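Local coordinates for protein ammonium transporter (Kuenenia stuttgartiensis, PDB 6EU6) that probably senses ammonium at the cell membrane, serving as the ammonium-transporter-like sensor part of a histidine kinase, at residues A[254-259]-A[303-308]; A[269-274]-A[319-324]; A[28-33]-A[214-219]. One frame throughout, in Å; residues are numbered along the deposited sequence.

Interaction 1. Residues A[254-259]-A[303-308]; sequences LIFIYA and AIIAEG. With LMT (dodecyl-beta-D-maltoside), chain E.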
loop_
_atom_site.group_PDB
_atom_site.type_symbol
_atom_site.label_atom_id
_atom_site.label_comp_id
_atom_site.label_asym_id
_atom_site.label_seq_id
_atom_site.Cartn_x
_atom_site.Cartn_y
_atom_site.Cartn_z
ATOM N N LEU A 254 0.995 -18.896 17.990
ATOM C CA LEU A 254 2.001 -18.541 18.950
ATOM C C LEU A 254 1.919 -19.535 20.086
ATOM O O LEU A 254 2.952 -19.996 20.541
ATOM C CB LEU A 254 1.843 -17.144 19.548
ATOM C CG LEU A 254 2.137 -15.969 18.599
ATOM C CD1 LEU A 254 1.715 -14.681 19.316
ATOM C CD2 LEU A 254 3.623 -16.062 18.183
ATOM N N ILE A 255 0.708 -19.873 20.512
ATOM C CA ILE A 255 0.565 -20.756 21.656
ATOM C C ILE A 255 1.042 -22.176 21.337
ATOM O O ILE A 255 1.842 -22.686 22.075
ATOM C CB ILE A 255 -0.852 -20.713 22.236
ATOM C CG1 ILE A 255 -1.105 -19.344 22.820
ATOM C CG2 ILE A 255 -1.045 -21.805 23.295
ATOM C CD1 ILE A 255 -2.562 -19.068 22.938
ATOM N N PHE A 256 0.541 -22.772 20.247
ATOM C CA PHE A 256 0.821 -24.125 19.818
ATOM C C PHE A 256 2.298 -24.306 19.468
ATOM O O PHE A 256 2.880 -25.353 19.759
ATOM C CB PHE A 256 -0.045 -24.455 18.591
ATOM C CG PHE A 256 0.204 -25.824 17.978
ATOM C CD1 PHE A 256 -0.279 -26.962 18.592
ATOM C CD2 PHE A 256 0.889 -25.960 16.770
ATOM C CE1 PHE A 256 -0.084 -28.222 18.017
ATOM C CE2 PHE A 256 1.120 -27.219 16.207
ATOM C CZ PHE A 256 0.621 -28.355 16.836
ATOM N N ILE A 257 2.887 -23.321 18.779
ATOM C CA ILE A 257 4.265 -23.413 18.397
ATOM C C ILE A 257 5.190 -23.339 19.632
ATOM O O ILE A 257 6.200 -24.056 19.631
ATOM C CB ILE A 257 4.704 -22.350 17.370
ATOM C CG1 ILE A 257 3.986 -22.544 16.019
ATOM C CG2 ILE A 257 6.195 -22.441 17.112
ATOM C CD1 ILE A 257 4.030 -21.282 15.118
ATOM N N TYR A 258 4.885 -22.478 20.633
ATOM C CA TYR A 258 5.661 -22.363 21.902
ATOM C C TYR A 258 5.551 -23.681 22.653
ATOM O O TYR A 258 6.556 -24.323 22.964
ATOM C CB TYR A 258 5.176 -21.195 22.803
ATOM C CG TYR A 258 6.128 -20.842 23.960
ATOM C CD1 TYR A 258 7.439 -20.435 23.715
ATOM C CD2 TYR A 258 5.711 -20.922 25.300
ATOM C CE1 TYR A 258 8.310 -20.123 24.762
ATOM C CE2 TYR A 258 6.577 -20.616 26.349
ATOM C CZ TYR A 258 7.877 -20.216 26.065
ATOM O OH TYR A 258 8.753 -19.905 27.071
ATOM N N ALA A 259 4.323 -24.116 22.872
ATOM C CA ALA A 259 4.095 -25.344 23.615
ATOM C C ALA A 259 4.857 -26.580 23.013
ATOM O O ALA A 259 5.317 -27.416 23.756
ATOM C CB ALA A 259 2.601 -25.609 23.723
ATOM N N ALA A 303 -3.124 -25.908 10.054
ATOM C CA ALA A 303 -2.272 -25.563 8.909
ATOM C C ALA A 303 -0.787 -25.835 9.213
ATOM O O ALA A 303 -0.029 -26.260 8.344
ATOM C CB ALA A 303 -2.481 -24.123 8.497
ATOM N N ILE A 304 -0.387 -25.606 10.464
ATOM C CA ILE A 304 0.964 -25.849 10.890
ATOM C C ILE A 304 1.214 -27.380 10.926
ATOM O O ILE A 304 2.306 -27.795 10.541
ATOM C CB ILE A 304 1.215 -25.248 12.285
ATOM C CG1 ILE A 304 1.249 -23.720 12.171
ATOM C CG2 ILE A 304 2.523 -25.752 12.890
ATOM C CD1 ILE A 304 1.239 -23.061 13.545
ATOM N N ILE A 305 0.197 -28.162 11.334
ATOM C CA ILE A 305 0.353 -29.606 11.364
ATOM C C ILE A 305 0.546 -30.057 9.927
ATOM O O ILE A 305 1.449 -30.847 9.591
ATOM C CB ILE A 305 -0.841 -30.271 12.033
ATOM C CG1 ILE A 305 -0.770 -29.971 13.545
ATOM C CG2 ILE A 305 -0.860 -31.797 11.752
ATOM C CD1 ILE A 305 -2.061 -30.210 14.292
ATOM N N ALA A 306 -0.330 -29.574 9.063
ATOM C CA ALA A 306 -0.234 -29.861 7.655
ATOM C C ALA A 306 1.062 -29.480 7.012
ATOM O O ALA A 306 1.632 -30.255 6.215
ATOM C CB ALA A 306 -1.398 -29.297 6.897
ATOM N N GLU A 307 1.571 -28.305 7.349
ATOM C CA GLU A 307 2.813 -27.868 6.763
ATOM C C GLU A 307 3.955 -28.869 7.076
ATOM O O GLU A 307 4.730 -29.231 6.185
ATOM C CB GLU A 307 3.162 -26.515 7.351
ATOM C CG GLU A 307 4.526 -25.996 7.071
ATOM C CD GLU A 307 4.822 -24.683 7.848
ATOM O OE1 GLU A 307 4.784 -24.607 9.101
ATOM O OE2 GLU A 307 5.065 -23.675 7.176
ATOM N N GLY A 308 4.037 -29.318 8.338
ATOM C CA GLY A 308 5.004 -30.307 8.734
ATOM C C GLY A 308 4.804 -31.681 8.078
ATOM O O GLY A 308 5.764 -32.348 7.715
HETATM C C1B LMT E . 14.789 -12.714 27.344
HETATM C C2B LMT E . 16.234 -13.263 27.108
HETATM C C3B LMT E . 16.665 -14.130 28.284
HETATM C C4B LMT E . 16.589 -13.233 29.486
HETATM C C5B LMT E . 15.177 -12.782 29.750
HETATM C C6B LMT E . 15.156 -11.980 31.063
HETATM O O1B LMT E . 13.869 -13.797 27.415
HETATM O O2B LMT E . 16.317 -14.096 25.942
HETATM O O3B LMT E . 18.009 -14.626 28.219
HETATM O "O4'" LMT E . 17.093 -13.925 30.635
HETATM O O5B LMT E . 14.694 -12.036 28.597
HETATM O O6B LMT E . 16.413 -11.270 31.353
HETATM C "C1'" LMT E . 10.635 -15.494 25.532
HETATM C "C2'" LMT E . 11.756 -14.946 24.735
HETATM C "C3'" LMT E . 12.962 -14.753 25.537
HETATM C "C4'" LMT E . 12.702 -13.791 26.605
HETATM C "C5'" LMT E . 11.438 -14.238 27.379
HETATM C "C6'" LMT E . 11.046 -13.180 28.387
HETATM O "O1'" LMT E . 9.517 -15.696 24.696
HETATM O "O2'" LMT E . 12.135 -15.869 23.753
HETATM O "O3'" LMT E . 14.031 -14.220 24.779
HETATM O "O5'" LMT E . 10.339 -14.534 26.531
HETATM O "O6'" LMT E . 11.001 -11.832 27.881
HETATM C C1 LMT E . 8.384 -16.251 25.418
HETATM C C2 LMT E . 7.269 -16.636 24.434
HETATM C C3 LMT E . 5.956 -17.022 25.109
HETATM C C4 LMT E . 4.851 -17.415 24.097
HETATM C C5 LMT E . 3.687 -16.418 24.034
HETATM C C6 LMT E . 2.271 -16.984 23.970
HETATM C C7 LMT E . 1.296 -15.901 23.466
HETATM C C8 LMT E . 0.089 -15.644 24.363
HETATM C C9 LMT E . -0.872 -14.539 23.849
HETATM C C10 LMT E . -2.282 -14.543 24.547
HETATM C C11 LMT E . -2.954 -13.173 24.902
HETATM C C12 LMT E . -4.224 -12.756 24.133
#

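Interaction 2. Residues A[269-274]-A[319-324]; sequences LFTAIL and PVSAIA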
loop_
_atom_site.group_PDB
_atom_site.type_symbol
_atom_site.label_atom_id
_atom_site.label_comp_id
_atom_site.label_asym_id
_atom_site.label_seq_id
_atom_site.Cartn_x
_atom_site.Cartn_y
_atom_site.Cartn_z
ATOM N N LEU A 269 4.524 -19.254 12.050
ATOM C CA LEU A 269 3.591 -18.219 12.465
ATOM C C LEU A 269 2.946 -17.564 11.229
ATOM O O LEU A 269 1.735 -17.330 11.184
ATOM C CB LEU A 269 4.306 -17.169 13.292
ATOM C CG LEU A 269 3.488 -15.926 13.606
ATOM C CD1 LEU A 269 2.383 -16.263 14.572
ATOM C CD2 LEU A 269 4.392 -14.859 14.201
ATOM N N PHE A 270 3.760 -17.269 10.209
ATOM C CA PHE A 270 3.202 -16.696 8.972
ATOM C C PHE A 270 2.260 -17.644 8.310
ATOM O O PHE A 270 1.147 -17.271 7.897
ATOM C CB PHE A 270 4.310 -16.387 7.917
ATOM C CG PHE A 270 5.380 -15.391 8.369
ATOM C CD1 PHE A 270 5.067 -14.246 8.999
ATOM C CD2 PHE A 270 6.689 -15.596 8.043
ATOM C CE1 PHE A 270 6.022 -13.335 9.428
ATOM C CE2 PHE A 270 7.659 -14.697 8.453
ATOM C CZ PHE A 270 7.311 -13.549 9.117
ATOM N N THR A 271 2.676 -18.911 8.210
ATOM C CA THR A 271 1.807 -19.943 7.612
ATOM C C THR A 271 0.431 -19.912 8.251
ATOM O O THR A 271 -0.572 -19.995 7.591
ATOM C CB THR A 271 2.459 -21.339 7.725
ATOM O OG1 THR A 271 3.660 -21.323 6.997
ATOM C CG2 THR A 271 1.569 -22.440 7.179
ATOM N N ALA A 272 0.391 -19.869 9.575
ATOM C CA ALA A 272 -0.848 -19.950 10.237
ATOM C C ALA A 272 -1.757 -18.716 9.965
ATOM O O ALA A 272 -2.961 -18.867 9.800
ATOM C CB ALA A 272 -0.598 -20.146 11.718
ATOM N N ILE A 273 -1.156 -17.496 9.997
ATOM C CA ILE A 273 -1.864 -16.278 9.732
ATOM C C ILE A 273 -2.492 -16.343 8.345
ATOM O O ILE A 273 -3.680 -16.121 8.192
ATOM C CB ILE A 273 -0.934 -15.050 9.903
ATOM C CG1 ILE A 273 -0.619 -14.932 11.407
ATOM C CG2 ILE A 273 -1.662 -13.830 9.389
ATOM C CD1 ILE A 273 0.509 -13.988 11.726
ATOM N N LEU A 274 -1.677 -16.668 7.349
ATOM C CA LEU A 274 -2.183 -16.694 6.010
ATOM C C LEU A 274 -3.258 -17.794 5.802
ATOM O O LEU A 274 -4.231 -17.573 5.079
ATOM C CB LEU A 274 -1.040 -16.858 5.017
ATOM C CG LEU A 274 0.071 -15.849 4.900
ATOM C CD1 LEU A 274 0.838 -16.183 3.602
ATOM C CD2 LEU A 274 -0.486 -14.474 4.843
ATOM N N PRO A 319 8.726 -24.270 -0.630
ATOM C CA PRO A 319 9.543 -23.258 0.072
ATOM C C PRO A 319 8.731 -22.189 0.826
ATOM O O PRO A 319 9.232 -21.642 1.762
ATOM C CB PRO A 319 10.312 -22.607 -1.085
ATOM C CG PRO A 319 10.401 -23.704 -2.126
ATOM C CD PRO A 319 9.057 -24.342 -2.082
ATOM N N VAL A 320 7.473 -21.931 0.455
ATOM C CA VAL A 320 6.653 -20.922 1.133
ATOM C C VAL A 320 5.462 -21.490 1.866
ATOM O O VAL A 320 4.636 -20.739 2.300
ATOM C CB VAL A 320 6.152 -19.831 0.158
ATOM C CG1 VAL A 320 7.313 -19.203 -0.617
ATOM C CG2 VAL A 320 5.100 -20.370 -0.763
ATOM N N SER A 321 5.359 -22.808 1.937
ATOM C CA SER A 321 4.215 -23.520 2.490
ATOM C C SER A 321 2.903 -23.181 1.775
ATOM O O SER A 321 1.856 -23.053 2.407
ATOM C CB SER A 321 4.119 -23.291 3.985
ATOM O OG SER A 321 5.333 -23.604 4.595
ATOM N N ALA A 322 2.989 -22.901 0.465
ATOM C CA ALA A 322 1.838 -22.569 -0.341
ATOM C C ALA A 322 0.727 -23.637 -0.279
ATOM O O ALA A 322 -0.477 -23.335 -0.279
ATOM C CB ALA A 322 2.247 -22.384 -1.768
ATOM N N ILE A 323 1.145 -24.900 -0.232
ATOM C CA ILE A 323 0.158 -26.013 -0.252
ATOM C C ILE A 323 -0.610 -26.016 1.055
ATOM O O ILE A 323 -1.817 -26.021 1.084
ATOM C CB ILE A 323 0.846 -27.361 -0.447
ATOM C CG1 ILE A 323 1.586 -27.374 -1.792
ATOM C CG2 ILE A 323 -0.217 -28.445 -0.363
ATOM C CD1 ILE A 323 2.645 -28.507 -1.870
ATOM N N ALA A 324 0.113 -25.903 2.148
ATOM C CA ALA A 324 -0.556 -25.764 3.442
ATOM C C ALA A 324 -1.430 -24.543 3.576
ATOM O O ALA A 324 -2.545 -24.655 4.104
ATOM C CB ALA A 324 0.475 -25.761 4.546
HETATM O O HOH W 1 3.799 -19.877 4.660
#

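Interaction 3. Residues A[28-33]-A[214-219]; sequences TSYETG and FFLWFG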
loop_
_atom_site.group_PDB
_atom_site.type_symbol
_atom_site.label_atom_id
_atom_site.label_comp_id
_atom_site.label_asym_id
_atom_site.label_seq_id
_atom_site.Cartn_x
_atom_site.Cartn_y
_atom_site.Cartn_z
ATOM N N THR A 28 4.860 -11.277 -3.813
ATOM C CA THR A 28 6.246 -11.052 -4.257
ATOM C C THR A 28 7.167 -10.887 -3.008
ATOM O O THR A 28 8.195 -11.560 -2.876
ATOM C CB THR A 28 6.357 -9.798 -5.125
ATOM O OG1 THR A 28 5.472 -9.908 -6.259
ATOM C CG2 THR A 28 7.846 -9.658 -5.607
ATOM N N SER A 29 6.740 -10.056 -2.044
ATOM C CA SER A 29 7.591 -9.855 -0.845
ATOM C C SER A 29 7.693 -11.097 -0.025
ATOM O O SER A 29 8.755 -11.371 0.506
ATOM C CB SER A 29 7.079 -8.769 0.075
ATOM O OG SER A 29 6.759 -7.725 -0.737
ATOM N N TYR A 30 6.540 -11.727 0.235
ATOM C CA TYR A 30 6.477 -12.945 1.047
ATOM C C TYR A 30 7.424 -14.023 0.464
ATOM O O TYR A 30 8.282 -14.593 1.181
ATOM C CB TYR A 30 5.041 -13.438 1.056
ATOM C CG TYR A 30 4.760 -14.465 2.094
ATOM C CD1 TYR A 30 4.489 -14.075 3.381
ATOM C CD2 TYR A 30 4.796 -15.856 1.785
ATOM C CE1 TYR A 30 4.148 -14.979 4.352
ATOM C CE2 TYR A 30 4.475 -16.813 2.768
ATOM C CZ TYR A 30 4.171 -16.362 4.043
ATOM O OH TYR A 30 3.901 -17.208 5.056
ATOM N N GLU A 31 7.247 -14.314 -0.833
ATOM C CA GLU A 31 8.045 -15.321 -1.430
ATOM C C GLU A 31 9.545 -14.949 -1.451
ATOM O O GLU A 31 10.365 -15.838 -1.239
ATOM C CB GLU A 31 7.581 -15.709 -2.844
ATOM C CG GLU A 31 6.110 -16.130 -2.895
ATOM C CD GLU A 31 5.569 -16.408 -4.336
ATOM O OE1 GLU A 31 6.484 -16.582 -5.268
ATOM O OE2 GLU A 31 4.261 -16.490 -4.467
ATOM N N THR A 32 9.881 -13.683 -1.750
ATOM C CA THR A 32 11.248 -13.238 -1.758
ATOM C C THR A 32 11.808 -13.399 -0.318
ATOM O O THR A 32 12.868 -13.962 -0.108
ATOM C CB THR A 32 11.341 -11.828 -2.212
ATOM O OG1 THR A 32 10.813 -11.678 -3.512
ATOM C CG2 THR A 32 12.832 -11.327 -2.217
ATOM N N GLY A 33 11.051 -12.975 0.693
ATOM C CA GLY A 33 11.472 -13.155 2.064
ATOM C C GLY A 33 11.796 -14.580 2.462
ATOM O O GLY A 33 12.774 -14.859 3.183
ATOM N N PHE A 214 1.680 -8.531 6.024
ATOM C CA PHE A 214 0.815 -7.369 6.173
ATOM C C PHE A 214 0.114 -6.935 4.893
ATOM O O PHE A 214 -1.074 -6.573 4.899
ATOM C CB PHE A 214 1.564 -6.194 6.774
ATOM C CG PHE A 214 1.686 -6.210 8.272
ATOM C CD1 PHE A 214 0.565 -6.082 9.102
ATOM C CD2 PHE A 214 2.957 -6.247 8.864
ATOM C CE1 PHE A 214 0.732 -6.044 10.518
ATOM C CE2 PHE A 214 3.097 -6.199 10.280
ATOM C CZ PHE A 214 1.967 -6.057 11.053
ATOM N N PHE A 215 0.830 -6.945 3.758
ATOM C CA PHE A 215 0.213 -6.607 2.510
ATOM C C PHE A 215 -0.887 -7.574 2.137
ATOM O O PHE A 215 -1.919 -7.197 1.566
ATOM C CB PHE A 215 1.193 -6.684 1.328
ATOM C CG PHE A 215 2.059 -5.507 1.205
ATOM C CD1 PHE A 215 1.512 -4.278 0.927
ATOM C CD2 PHE A 215 3.456 -5.649 1.278
ATOM C CE1 PHE A 215 2.349 -3.163 0.791
ATOM C CE2 PHE A 215 4.278 -4.556 1.175
ATOM C CZ PHE A 215 3.712 -3.305 0.969
ATOM N N LEU A 216 -0.612 -8.857 2.371
ATOM C CA LEU A 216 -1.588 -9.886 2.037
ATOM C C LEU A 216 -2.837 -9.720 2.853
ATOM O O LEU A 216 -3.961 -9.827 2.338
ATOM C CB LEU A 216 -0.986 -11.276 2.207
ATOM C CG LEU A 216 0.085 -11.644 1.129
ATOM C CD1 LEU A 216 0.771 -12.968 1.492
ATOM C CD2 LEU A 216 -0.526 -11.775 -0.234
ATOM N N TRP A 217 -2.617 -9.487 4.137
ATOM C CA TRP A 217 -3.737 -9.323 5.103
ATOM C C TRP A 217 -4.615 -8.093 4.690
ATOM O O TRP A 217 -5.864 -8.143 4.591
ATOM C CB TRP A 217 -3.111 -9.215 6.481
ATOM C CG TRP A 217 -3.987 -9.097 7.736
ATOM C CD1 TRP A 217 -5.258 -8.649 7.831
ATOM C CD2 TRP A 217 -3.580 -9.431 9.056
ATOM N NE1 TRP A 217 -5.654 -8.615 9.172
ATOM C CE2 TRP A 217 -4.644 -9.112 9.931
ATOM C CE3 TRP A 217 -2.404 -9.907 9.586
ATOM C CZ2 TRP A 217 -4.573 -9.287 11.297
ATOM C CZ3 TRP A 217 -2.316 -10.083 10.955
ATOM C CH2 TRP A 217 -3.411 -9.785 11.799
ATOM N N PHE A 218 -3.948 -6.973 4.429
ATOM C CA PHE A 218 -4.593 -5.785 3.900
ATOM C C PHE A 218 -5.357 -6.078 2.643
ATOM O O PHE A 218 -6.516 -5.784 2.554
ATOM C CB PHE A 218 -3.546 -4.745 3.584
ATOM C CG PHE A 218 -4.071 -3.566 2.891
ATOM C CD1 PHE A 218 -4.608 -2.499 3.616
ATOM C CD2 PHE A 218 -3.951 -3.455 1.538
ATOM C CE1 PHE A 218 -5.058 -1.364 2.970
ATOM C CE2 PHE A 218 -4.452 -2.348 0.846
ATOM C CZ PHE A 218 -5.008 -1.289 1.568
ATOM N N GLY A 219 -4.706 -6.667 1.669
ATOM C CA GLY A 219 -5.417 -7.086 0.463
ATOM C C GLY A 219 -6.614 -7.989 0.655
ATOM O O GLY A 219 -7.615 -7.872 -0.081
#

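Interaction 1. Residues A[254-259]-A[303-308]
Ile257 packs on Ile304, and Phe256 on Ile304 and Ile305, where two transmembrane helices of the Amt fold, 234-261 and 289-312, pass each other. The two segments run at 49° with their axes 11.7 Å apart, and apolar side chains alone bridge that distance. Both isoleucines of the tight part, Ile257 and Ile304, are buried. They cross at roughly a right angle, and CD1 of Ile304 lies 3.7 Å from CD1 of Ile257. Ala272 of helix 266-280 also packs on Ile304. The other branch of Ile304, CG2, comes to the edge of the Phe256 ring, in its plane, 3.9 Å from CE2. That ring, partly exposed, reaches across because its CG stands anti to the backbone N (chi1 177°).

Farther out the packing thins to Ile305, which lies on the surface and offers CG1 to Phe256 CZ at 3.9 Å. Elsewhere on segment 254-259, Leu254 packs on Val49 of the second subunit, and a dodecyl-maltoside, hydrogen-bonded to that same subunit, lays its chain along the helix. The detergent covers one face of the poorly ordered Tyr258 ring, with its C3 atom 3.7 Å above the ring centre.

Interaction 2. Residues A[269-274]-A[319-324]
Thr271 and Ser321 bring the two backbones to a CA-CA distance of 6.7 Å, where the middle of segment 269-274 faces the start of helix 322-340, and Ser321 has a left-handed helical backbone conformation (phi 58°, psi 33°) just before that helix. In the Amt bundle this joins transmembrane helix 266-280 to the N-terminal end of a neighbouring membrane helix. Ser321 occupies the N-cap position, yet its hydroxyl makes no capping bond; Asp318 OD2 accepts from Ile323 N instead.

The side chain of Ser321 is directed at Thr271. Its CB rests 3.6 Å from Thr271 OG1, and the two hydroxyls do not bond to each other. Both turn to a third helix, 289-312, where one carboxylate oxygen, Glu307 OE2, lies within hydrogen-bonding range of Ser321 OG and Thr271 OG1 alike, while Ser268 OG bonds to the other, OE1. Hydroxyls from three places thus surround the carboxylate and would be expected to stabilise a negative charge on it.

Thr271 OG1 sits beside its own backbone N, which also puts Gly267 O within hydrogen-bonding range. Its single hydrogen can serve only one of Gly267 O and Glu307 OE2 at a time, unless Glu307 carries a proton. A water donates to Thr271 OG1 at 2.8 Å and to Val320 O at 2.6 Å, linking the helix to the turn. The methyl branch takes the apolar share of the contact: Thr271 CG2 lies 4.2 Å from Ser321 CB and makes a looser approach, 4.4 Å, to Ala324 CB.

Interaction 3. Residues A[28-33]-A[214-219]
Tyr30 and Leu216 make the apolar part of this contact, whose backbones stay well apart: the CA atoms are 8.7 Å apart in both nearest pairs, Ser29-Phe215 and Tyr30-Leu216. Leu216 CD1 approaches the base of the Tyr30 ring obliquely, at 4.3 Å from CG. Tyr30 CG is anti to the backbone N (chi1 -166°), which carries the rest of the ring on beyond the leucine toward helix 266-280. Beside them, Ser29 OG comes within 4.4 Å of Phe215 CD2, a loose approach; the hydroxyl itself is hydrogen-bonded to Leu25 O one turn earlier in its own helix.

Helices 2-34 and 206-226, which meet here, are membrane-spanning helices of the Amt fold, and in the trimer both reach the subunit boundary. Phe215 packs on Leu25 of its own chain and on Leu25 of the second subunit, while Thr28 touches Phe214 of the third subunit.

No hydrogen bond crosses between the segments; the side-chain bonds run within segment 28-33 or out of the contact. Thr28 O is gripped twice by Thr32: the hydroxyl OG1 donates at 2.7 Å, lying 36° out of the carbonyl plane, and the backbone N donates at 2.9 Å from the opposite face. Glu31 is turned to another side of the helix. Its OE1 is hydrogen-bonded to Thr112 OG1 and Asn47 ND2, and its OE2 to an ammonium ion that probably came from the crystallisation liquor.

How the interactions relate
Along the chain interaction 3 closes first; the segments of interactions 1 and 2 then alternate, on helices 234-261, 266-280, 289-312 and 322-340. Interaction 2 is the middle of the row: its centre lies 11 Å from each of the others, which are 20 Å apart and do not touch. Glu307 connects segment 303-308 to interaction 2, and Ile257 packs on Leu269. On the other side, Tyr30 packs against Phe270 and Leu274, and Leu216 also reaches Leu274. Helix 266-280 is therefore packed between the two outer contacts. All three have residues packed on the second subunit of the trimer, and the detergent lies at the 254-259 end of the row.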